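Local coordinates for insecticidal crystal protein Cry35Ab1 (Bacillus thuringiensis, PDB 4JP0), which forms one half of a binary insecticidal toxin that, with its partner Cry34Ab1, kills western corn rootworm larvae, probably by attacking the midgut epithelium, at residues Y229-I243 with M331-V343. Numbering follows the deposited sequence.
Sequences YTYEWGTEIDQKTTI and MQIQTSDNDTYNV
In the beta-rich P42 toxin region of this toxin_10 protein, the loop 337-341 that interrupts strand 327-346 brings Asn338 and Tyr341 onto Trp233 and Tyr231 of strand 225-234. The ring of Tyr341 lies face to face on that of Tyr231, centroids 3.6 Å apart and planes 13° from parallel. With CG anti to the backbone N (chi1 -175°), Tyr341 also reaches Tyr229, where the two OH atoms hydrogen-bond at 2.7 Å, each near the plane of the other's ring. Asn338 spreads over one face of Trp233: CB sits 3.4 Å from the centroid of the five-membered ring, a CH-pi contact, and the amide lies almost parallel to the indole, OD1 over the six-membered ring. Ser336 N donates to Gly234 O (2.8 Å), and Ser336 OG takes the Gly234 N-H at 2.9 Å while also holding a water. Thr235 OG1 gives its proton to Gln334 O (2.8 Å) and accepts from Ile237 N, closing an ST turn. Beyond it, Ile333 packs against Ile237, Gln239 and Ile243, and Met331 CE rests 3.7 Å from Ile243 CA. Strand 225-234 pairs with 292-301 in a separate two-stranded sheet; 327-346 edges a four-stranded antiparallel sheet beside 307-323, whose Leu313 touches Trp233 and Tyr341, and Leu318 Ile243.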
ATOM      1  N   TYR A 229      -8.459 -26.208 -23.144  1.00 36.61           N
ATOM      2  CA  TYR A 229      -9.008 -26.048 -21.814  1.00 36.21           C
ATOM      3  C   TYR A 229      -9.021 -24.585 -21.395  1.00 36.26           C
ATOM      4  O   TYR A 229      -8.496 -23.705 -22.089  1.00 35.42           O
ATOM      5  CB  TYR A 229      -8.227 -26.896 -20.799  1.00 36.06           C
ATOM      6  CG  TYR A 229      -6.832 -26.397 -20.486  1.00 34.52           C
ATOM      7  CD1 TYR A 229      -6.575 -25.645 -19.329  1.00 33.09           C
ATOM      8  CD2 TYR A 229      -5.763 -26.684 -21.326  1.00 33.34           C
ATOM      9  CE1 TYR A 229      -5.304 -25.193 -19.039  1.00 30.78           C
ATOM     10  CE2 TYR A 229      -4.471 -26.221 -21.035  1.00 31.92           C
ATOM     11  CZ  TYR A 229      -4.252 -25.478 -19.893  1.00 31.38           C
ATOM     12  OH  TYR A 229      -2.974 -25.035 -19.582  1.00 30.63           O
ATOM     13  N   THR A 230      -9.635 -24.331 -20.255  1.00 36.00           N
ATOM     14  CA  THR A 230      -9.688 -22.982 -19.744  1.00 36.23           C
ATOM     15  C   THR A 230      -9.372 -22.995 -18.253  1.00 36.03           C
ATOM     16  O   THR A 230      -9.776 -23.898 -17.519  1.00 36.07           O
ATOM     17  CB  THR A 230     -11.090 -22.398 -20.007  0.50 36.51           C
ATOM     18  OG1 THR A 230     -11.139 -21.039 -19.583  0.50 35.43           O
ATOM     19  CG2 THR A 230     -12.129 -23.078 -19.136  0.50 37.40           C
ATOM     20  N   TYR A 231      -8.596 -22.019 -17.818  1.00 35.55           N
ATOM     21  CA  TYR A 231      -8.324 -21.886 -16.395  1.00 34.99           C
ATOM     22  C   TYR A 231      -8.774 -20.499 -16.013  1.00 34.40           C
ATOM     23  O   TYR A 231      -8.941 -19.646 -16.878  1.00 34.65           O
ATOM     24  CB  TYR A 231      -6.849 -22.111 -16.037  1.00 34.43           C
ATOM     25  CG  TYR A 231      -5.897 -21.099 -16.609  1.00 34.61           C
ATOM     26  CD1 TYR A 231      -5.614 -19.921 -15.924  1.00 35.89           C
ATOM     27  CD2 TYR A 231      -5.262 -21.317 -17.825  1.00 36.00           C
ATOM     28  CE1 TYR A 231      -4.751 -19.003 -16.433  1.00 37.86           C
ATOM     29  CE2 TYR A 231      -4.376 -20.388 -18.341  1.00 38.06           C
ATOM     30  CZ  TYR A 231      -4.127 -19.234 -17.634  1.00 38.47           C
ATOM     31  OH  TYR A 231      -3.265 -18.278 -18.105  1.00 42.00           O
ATOM     32  N   GLU A 232      -8.989 -20.294 -14.723  1.00 33.98           N
ATOM     33  CA  GLU A 232      -9.435 -19.021 -14.192  1.00 34.06           C
ATOM     34  C   GLU A 232      -8.300 -18.215 -13.573  1.00 33.58           C
ATOM     35  O   GLU A 232      -7.360 -18.771 -13.029  1.00 32.52           O
ATOM     36  CB  GLU A 232     -10.462 -19.291 -13.106  1.00 35.33           C
ATOM     37  CG  GLU A 232     -11.704 -20.008 -13.617  1.00 38.83           C
ATOM     38  CD  GLU A 232     -12.607 -20.444 -12.479  1.00 45.43           C
ATOM     39  OE1 GLU A 232     -12.438 -19.904 -11.343  1.00 50.43           O
ATOM     40  OE2 GLU A 232     -13.476 -21.315 -12.718  1.00 49.21           O
ATOM     41  N   TRP A 233      -8.399 -16.901 -13.647  1.00 32.38           N
ATOM     42  CA  TRP A 233      -7.430 -16.050 -12.974  1.00 31.91           C
ATOM     43  C   TRP A 233      -8.122 -14.740 -12.683  1.00 31.84           C
ATOM     44  O   TRP A 233      -9.307 -14.579 -13.002  1.00 31.79           O
ATOM     45  CB  TRP A 233      -6.173 -15.856 -13.810  1.00 31.44           C
ATOM     46  CG  TRP A 233      -6.414 -15.204 -15.150  1.00 31.38           C
ATOM     47  CD1 TRP A 233      -6.855 -15.798 -16.303  1.00 30.69           C
ATOM     48  CD2 TRP A 233      -6.180 -13.836 -15.469  1.00 31.46           C
ATOM     49  NE1 TRP A 233      -6.926 -14.869 -17.316  1.00 28.90           N
ATOM     50  CE2 TRP A 233      -6.519 -13.651 -16.823  1.00 31.72           C
ATOM     51  CE3 TRP A 233      -5.744 -12.735 -14.731  1.00 32.10           C
ATOM     52  CZ2 TRP A 233      -6.419 -12.417 -17.456  1.00 34.16           C
ATOM     53  CZ3 TRP A 233      -5.641 -11.511 -15.352  1.00 33.41           C
ATOM     54  CH2 TRP A 233      -5.982 -11.354 -16.701  1.00 32.64           C
ATOM     55  N   GLY A 234      -7.393 -13.803 -12.095  1.00 31.69           N
ATOM     56  CA  GLY A 234      -7.983 -12.529 -11.718  1.00 32.20           C
ATOM     57  C   GLY A 234      -8.256 -12.524 -10.220  1.00 32.16           C
ATOM     58  O   GLY A 234      -7.396 -12.883  -9.415  1.00 30.81           O
ATOM     59  N   THR A 235      -9.467 -12.151  -9.848  1.00 31.87           N
ATOM     60  CA  THR A 235      -9.828 -12.132  -8.445  1.00 32.19           C
ATOM     61  C   THR A 235     -11.298 -12.374  -8.293  1.00 32.77           C
ATOM     62  O   THR A 235     -12.077 -11.998  -9.167  1.00 33.69           O
ATOM     63  CB  THR A 235      -9.444 -10.794  -7.799  1.00 32.02           C
ATOM     64  OG1 THR A 235      -9.796 -10.819  -6.407  1.00 31.17           O
ATOM     65  CG2 THR A 235     -10.294  -9.661  -8.378  1.00 30.60           C
ATOM     66  N   GLU A 236     -11.673 -13.013  -7.195  1.00 33.55           N
ATOM     67  CA  GLU A 236     -13.073 -13.260  -6.897  1.00 35.51           C
ATOM     68  C   GLU A 236     -13.523 -12.330  -5.794  1.00 35.15           C
ATOM     69  O   GLU A 236     -14.660 -12.402  -5.330  1.00 36.23           O
ATOM     70  CB  GLU A 236     -13.306 -14.708  -6.458  1.00 36.93           C
ATOM     71  CG  GLU A 236     -13.194 -15.733  -7.577  1.00 40.57           C
ATOM     72  CD  GLU A 236     -13.489 -17.146  -7.113  1.00 45.64           C
ATOM     73  OE1 GLU A 236     -13.690 -17.344  -5.891  1.00 47.22           O
ATOM     74  OE2 GLU A 236     -13.501 -18.062  -7.972  1.00 48.98           O
ATOM     75  N   ILE A 237     -12.626 -11.445  -5.382  1.00 34.15           N
ATOM     76  CA  ILE A 237     -12.920 -10.499  -4.331  1.00 34.18           C
ATOM     77  C   ILE A 237     -13.561  -9.246  -4.926  1.00 34.05           C
ATOM     78  O   ILE A 237     -13.186  -8.800  -6.000  1.00 33.09           O
ATOM     79  CB  ILE A 237     -11.610 -10.142  -3.580  1.00 34.16           C
ATOM     80  CG1 ILE A 237     -10.988 -11.405  -2.996  1.00 35.18           C
ATOM     81  CG2 ILE A 237     -11.871  -9.098  -2.470  1.00 35.24           C
ATOM     82  CD1 ILE A 237     -12.004 -12.276  -2.243  1.00 37.51           C
ATOM     83  N   ASP A 238     -14.566  -8.718  -4.240  1.00 33.90           N
ATOM     84  CA  ASP A 238     -15.156  -7.446  -4.604  1.00 34.62           C
ATOM     85  C   ASP A 238     -14.167  -6.334  -4.216  1.00 33.49           C
ATOM     86  O   ASP A 238     -13.829  -6.187  -3.038  1.00 32.96           O
ATOM     87  CB  ASP A 238     -16.440  -7.276  -3.827  1.00 35.03           C
ATOM     88  CG  ASP A 238     -17.075  -5.950  -4.071  1.00 38.22           C
ATOM     89  OD1 ASP A 238     -16.478  -5.096  -4.769  1.00 41.51           O
ATOM     90  OD2 ASP A 238     -18.171  -5.672  -3.588  1.00 41.96           O
ATOM     91  N   GLN A 239     -13.670  -5.575  -5.196  1.00 32.94           N
ATOM     92  CA  GLN A 239     -12.641  -4.567  -4.880  1.00 31.54           C
ATOM     93  C   GLN A 239     -13.256  -3.332  -4.248  1.00 32.10           C
ATOM     94  O   GLN A 239     -12.608  -2.627  -3.475  1.00 30.49           O
ATOM     95  CB  GLN A 239     -11.803  -4.172  -6.106  1.00 31.94           C
ATOM     96  CG  GLN A 239     -11.021  -5.315  -6.803  1.00 29.58           C
ATOM     97  CD  GLN A 239      -9.752  -4.835  -7.530  1.00 30.48           C
ATOM     98  OE1 GLN A 239      -9.033  -3.949  -7.041  1.00 28.79           O
ATOM     99  NE2 GLN A 239      -9.466  -5.436  -8.688  1.00 31.21           N
ATOM    100  N   LYS A 240     -14.508  -3.061  -4.608  1.00 32.35           N
ATOM    101  CA  LYS A 240     -15.236  -1.915  -4.072  1.00 33.68           C
ATOM    102  C   LYS A 240     -15.295  -1.953  -2.551  1.00 33.68           C
ATOM    103  O   LYS A 240     -14.998  -0.956  -1.878  1.00 33.75           O
ATOM    104  CB  LYS A 240     -16.666  -1.903  -4.620  1.00 35.01           C
ATOM    105  CG  LYS A 240     -16.908  -0.975  -5.799  1.00 39.31           C
ATOM    106  CD  LYS A 240     -18.204  -1.370  -6.486  1.00 44.91           C
ATOM    107  CE  LYS A 240     -19.047  -0.185  -6.849  1.00 48.71           C
ATOM    108  NZ  LYS A 240     -20.450  -0.653  -7.072  1.00 48.70           N
ATOM    109  N   THR A 241     -15.667  -3.095  -1.990  1.00 33.46           N
ATOM    110  CA  THR A 241     -15.823  -3.166  -0.539  1.00 33.86           C
ATOM    111  C   THR A 241     -14.569  -3.541   0.248  1.00 32.93           C
ATOM    112  O   THR A 241     -14.592  -3.602   1.480  1.00 32.73           O
ATOM    113  CB  THR A 241     -16.984  -4.104  -0.165  1.00 34.13           C
ATOM    114  OG1 THR A 241     -16.683  -5.444  -0.598  1.00 36.87           O
ATOM    115  CG2 THR A 241     -18.238  -3.734  -0.937  1.00 35.50           C
ATOM    116  N   THR A 242     -13.484  -3.780  -0.449  1.00 31.40           N
ATOM    117  CA  THR A 242     -12.245  -4.145   0.207  1.00 30.30           C
ATOM    118  C   THR A 242     -11.143  -3.124   0.106  1.00 29.12           C
ATOM    119  O   THR A 242     -11.040  -2.309   0.948  1.00 29.57           O
ATOM    120  CB  THR A 242     -11.718  -5.482  -0.272  1.00 30.54           C
ATOM    121  OG1 THR A 242     -11.540  -5.468  -1.670  1.00 29.14           O
ATOM    122  CG2 THR A 242     -12.614  -6.498   0.081  1.00 32.11           C
ATOM    123  N   ILE A 243     -10.371  -3.164  -0.950  1.00 28.03           N
ATOM    124  CA  ILE A 243      -9.264  -2.239  -1.194  1.00 27.34           C
ATOM    125  C   ILE A 243      -9.634  -0.807  -1.599  1.00 27.49           C
ATOM    126  O   ILE A 243      -9.016   0.168  -1.120  1.00 27.08           O
ATOM    127  CB  ILE A 243      -8.244  -2.870  -2.158  1.00 27.41           C
ATOM    128  CG1 ILE A 243      -6.936  -2.089  -2.144  1.00 28.75           C
ATOM    129  CG2 ILE A 243      -8.802  -3.049  -3.569  1.00 27.86           C
ATOM    130  CD1 ILE A 243      -5.719  -2.973  -2.240  1.00 26.84           C
ATOM    131  N   MET A 331      -8.597  -5.862   6.275  1.00 20.35           N
ATOM    132  CA  MET A 331      -8.826  -5.983   4.855  1.00 22.25           C
ATOM    133  C   MET A 331      -7.828  -6.932   4.197  1.00 21.98           C
ATOM    134  O   MET A 331      -6.656  -6.933   4.543  1.00 21.76           O
ATOM    135  CB  MET A 331      -8.729  -4.614   4.180  1.00 22.98           C
ATOM    136  CG  MET A 331      -9.242  -4.672   2.740  1.00 25.82           C
ATOM    137  SD  MET A 331      -7.896  -5.024   1.592  1.00 34.47           S
ATOM    138  CE  MET A 331      -7.291  -3.332   1.748  1.00 24.46           C
ATOM    139  N   GLN A 332      -8.295  -7.721   3.236  1.00 22.62           N
ATOM    140  CA  GLN A 332      -7.393  -8.533   2.420  1.00 22.51           C
ATOM    141  C   GLN A 332      -7.985  -8.691   1.049  1.00 22.76           C
ATOM    142  O   GLN A 332      -9.201  -8.710   0.906  1.00 22.96           O
ATOM    143  CB  GLN A 332      -7.228  -9.926   2.998  1.00 24.37           C
ATOM    144  CG  GLN A 332      -8.553 -10.649   3.217  1.00 27.57           C
ATOM    145  CD  GLN A 332      -8.407 -12.154   3.483  1.00 30.74           C
ATOM    146  OE1 GLN A 332      -7.354 -12.751   3.238  1.00 31.85           O
ATOM    147  NE2 GLN A 332      -9.470 -12.758   3.988  1.00 34.43           N
ATOM    148  N   ILE A 333      -7.125  -8.837   0.051  1.00 21.44           N
ATOM    149  CA  ILE A 333      -7.578  -9.141  -1.301  1.00 22.51           C
ATOM    150  C   ILE A 333      -6.494  -9.966  -1.928  1.00 22.48           C
ATOM    151  O   ILE A 333      -5.306  -9.672  -1.735  1.00 20.41           O
ATOM    152  CB  ILE A 333      -7.879  -7.864  -2.135  1.00 21.43           C
ATOM    153  CG1 ILE A 333      -8.097  -8.227  -3.611  1.00 23.08           C
ATOM    154  CG2 ILE A 333      -6.744  -6.901  -2.032  1.00 22.93           C
ATOM    155  CD1 ILE A 333      -8.688  -7.071  -4.477  1.00 24.98           C
ATOM    156  N   GLN A 334      -6.901 -11.044  -2.600  1.00 22.69           N
ATOM    157  CA  GLN A 334      -5.969 -11.864  -3.344  1.00 24.21           C
ATOM    158  C   GLN A 334      -6.267 -11.747  -4.837  1.00 24.44           C
ATOM    159  O   GLN A 334      -7.428 -11.684  -5.245  1.00 24.74           O
ATOM    160  CB  GLN A 334      -6.052 -13.330  -2.934  1.00 24.61           C
ATOM    161  CG  GLN A 334      -5.469 -13.601  -1.575  1.00 26.64           C
ATOM    162  CD  GLN A 334      -6.459 -13.287  -0.494  1.00 28.86           C
ATOM    163  OE1 GLN A 334      -7.642 -13.653  -0.611  1.00 29.24           O
ATOM    164  NE2 GLN A 334      -6.000 -12.616   0.565  1.00 28.14           N
ATOM    165  N   THR A 335      -5.215 -11.660  -5.636  1.00 24.49           N
ATOM    166  CA  THR A 335      -5.361 -11.589  -7.093  1.00 24.19           C
ATOM    167  C   THR A 335      -4.347 -12.532  -7.718  1.00 24.33           C
ATOM    168  O   THR A 335      -3.351 -12.869  -7.075  1.00 23.57           O
ATOM    169  CB  THR A 335      -5.117 -10.153  -7.614  1.00 24.61           C
ATOM    170  OG1 THR A 335      -3.784  -9.732  -7.324  1.00 24.40           O
ATOM    171  CG2 THR A 335      -6.007  -9.116  -6.879  1.00 24.08           C
ATOM    172  N   SER A 336      -4.597 -12.965  -8.957  1.00 24.05           N
ATOM    173  CA  SER A 336      -3.624 -13.781  -9.668  1.00 24.28           C
ATOM    174  C   SER A 336      -3.359 -13.126 -11.017  1.00 25.02           C
ATOM    175  O   SER A 336      -4.243 -12.520 -11.599  1.00 25.14           O
ATOM    176  CB  SER A 336      -4.113 -15.220  -9.839  1.00 25.52           C
ATOM    177  OG  SER A 336      -5.322 -15.244 -10.573  1.00 25.50           O
ATOM    178  N   ASP A 337      -2.139 -13.278 -11.497  1.00 26.15           N
ATOM    179  CA  ASP A 337      -1.587 -12.589 -12.662  1.00 26.49           C
ATOM    180  C   ASP A 337      -1.348 -13.601 -13.780  1.00 27.44           C
ATOM    181  O   ASP A 337      -0.443 -14.444 -13.707  1.00 25.70           O
ATOM    182  CB  ASP A 337      -0.264 -11.977 -12.209  1.00 27.20           C
ATOM    183  CG  ASP A 337       0.455 -11.219 -13.298  1.00 30.15           C
ATOM    184  OD1 ASP A 337       0.035 -11.308 -14.483  1.00 31.90           O
ATOM    185  OD2 ASP A 337       1.480 -10.529 -13.041  1.00 31.19           O
ATOM    186  N   ASN A 338      -2.175 -13.514 -14.817  1.00 28.67           N
ATOM    187  CA  ASN A 338      -2.114 -14.494 -15.893  1.00 29.72           C
ATOM    188  C   ASN A 338      -0.768 -14.497 -16.585  1.00 29.54           C
ATOM    189  O   ASN A 338      -0.404 -15.489 -17.220  1.00 29.80           O
ATOM    190  CB  ASN A 338      -3.274 -14.340 -16.866  1.00 30.90           C
ATOM    191  CG  ASN A 338      -3.138 -13.135 -17.731  1.00 33.42           C
ATOM    192  OD1 ASN A 338      -2.892 -12.025 -17.240  1.00 37.48           O
ATOM    193  ND2 ASN A 338      -3.299 -13.332 -19.043  1.00 36.43           N
ATOM    194  N   ASP A 339       0.008 -13.424 -16.427  1.00 29.39           N
ATOM    195  CA  ASP A 339       1.335 -13.417 -17.036  1.00 29.69           C
ATOM    196  C   ASP A 339       2.310 -14.318 -16.267  1.00 28.46           C
ATOM    197  O   ASP A 339       3.448 -14.563 -16.701  1.00 28.03           O
ATOM    198  CB  ASP A 339       1.876 -11.988 -17.163  1.00 30.79           C
ATOM    199  CG  ASP A 339       1.326 -11.279 -18.394  1.00 34.05           C
ATOM    200  OD1 ASP A 339       0.897 -11.975 -19.348  1.00 36.08           O
ATOM    201  OD2 ASP A 339       1.282 -10.044 -18.512  1.00 39.26           O
ATOM    202  N   THR A 340       1.869 -14.832 -15.128  1.00 26.59           N
ATOM    203  CA  THR A 340       2.750 -15.717 -14.372  1.00 26.02           C
ATOM    204  C   THR A 340       2.380 -17.175 -14.534  1.00 26.06           C
ATOM    205  O   THR A 340       2.950 -18.037 -13.869  1.00 25.69           O
ATOM    206  CB  THR A 340       2.734 -15.407 -12.870  1.00 25.49           C
ATOM    207  OG1 THR A 340       1.418 -15.634 -12.340  1.00 25.73           O
ATOM    208  CG2 THR A 340       3.022 -13.932 -12.627  1.00 25.32           C
ATOM    209  N   TYR A 341       1.435 -17.457 -15.416  1.00 25.65           N
ATOM    210  CA  TYR A 341       0.924 -18.813 -15.565  1.00 25.00           C
ATOM    211  C   TYR A 341       2.030 -19.745 -16.030  1.00 25.40           C
ATOM    212  O   TYR A 341       2.730 -19.462 -17.018  1.00 24.19           O
ATOM    213  CB  TYR A 341      -0.263 -18.810 -16.555  1.00 24.96           C
ATOM    214  CG  TYR A 341      -0.961 -20.138 -16.704  1.00 25.13           C
ATOM    215  CD1 TYR A 341      -1.644 -20.715 -15.635  1.00 24.82           C
ATOM    216  CD2 TYR A 341      -0.960 -20.801 -17.914  1.00 24.01           C
ATOM    217  CE1 TYR A 341      -2.301 -21.937 -15.771  1.00 23.02           C
ATOM    218  CE2 TYR A 341      -1.619 -22.031 -18.060  1.00 23.70           C
ATOM    219  CZ  TYR A 341      -2.276 -22.589 -16.995  1.00 23.13           C
ATOM    220  OH  TYR A 341      -2.905 -23.807 -17.161  1.00 23.03           O
ATOM    221  N   ASN A 342       2.191 -20.865 -15.335  1.00 24.18           N
ATOM    222  CA  ASN A 342       3.164 -21.848 -15.776  1.00 25.03           C
ATOM    223  C   ASN A 342       2.537 -23.191 -15.687  1.00 24.50           C
ATOM    224  O   ASN A 342       1.809 -23.453 -14.738  1.00 23.57           O
ATOM    225  CB  ASN A 342       4.379 -21.845 -14.857  1.00 25.27           C
ATOM    226  CG  ASN A 342       5.347 -20.768 -15.210  1.00 28.12           C
ATOM    227  OD1 ASN A 342       6.257 -20.994 -16.033  1.00 27.52           O
ATOM    228  ND2 ASN A 342       5.168 -19.572 -14.615  1.00 28.01           N
ATOM    229  N   VAL A 343       2.796 -24.056 -16.661  1.00 23.84           N
ATOM    230  CA  VAL A 343       2.270 -25.413 -16.548  1.00 25.03           C
ATOM    231  C   VAL A 343       3.381 -26.428 -16.269  1.00 25.28           C
ATOM    232  O   VAL A 343       4.571 -26.205 -16.592  1.00 25.83           O
ATOM    233  CB  VAL A 343       1.515 -25.841 -17.821  1.00 25.59           C
ATOM    234  CG1 VAL A 343       0.238 -25.040 -17.966  1.00 25.77           C
ATOM    235  CG2 VAL A 343       2.407 -25.654 -19.051  1.00 27.23           C
TER
HETATM  236  O   HOH W   1      -7.053 -16.181  -8.746  1.00 34.37           O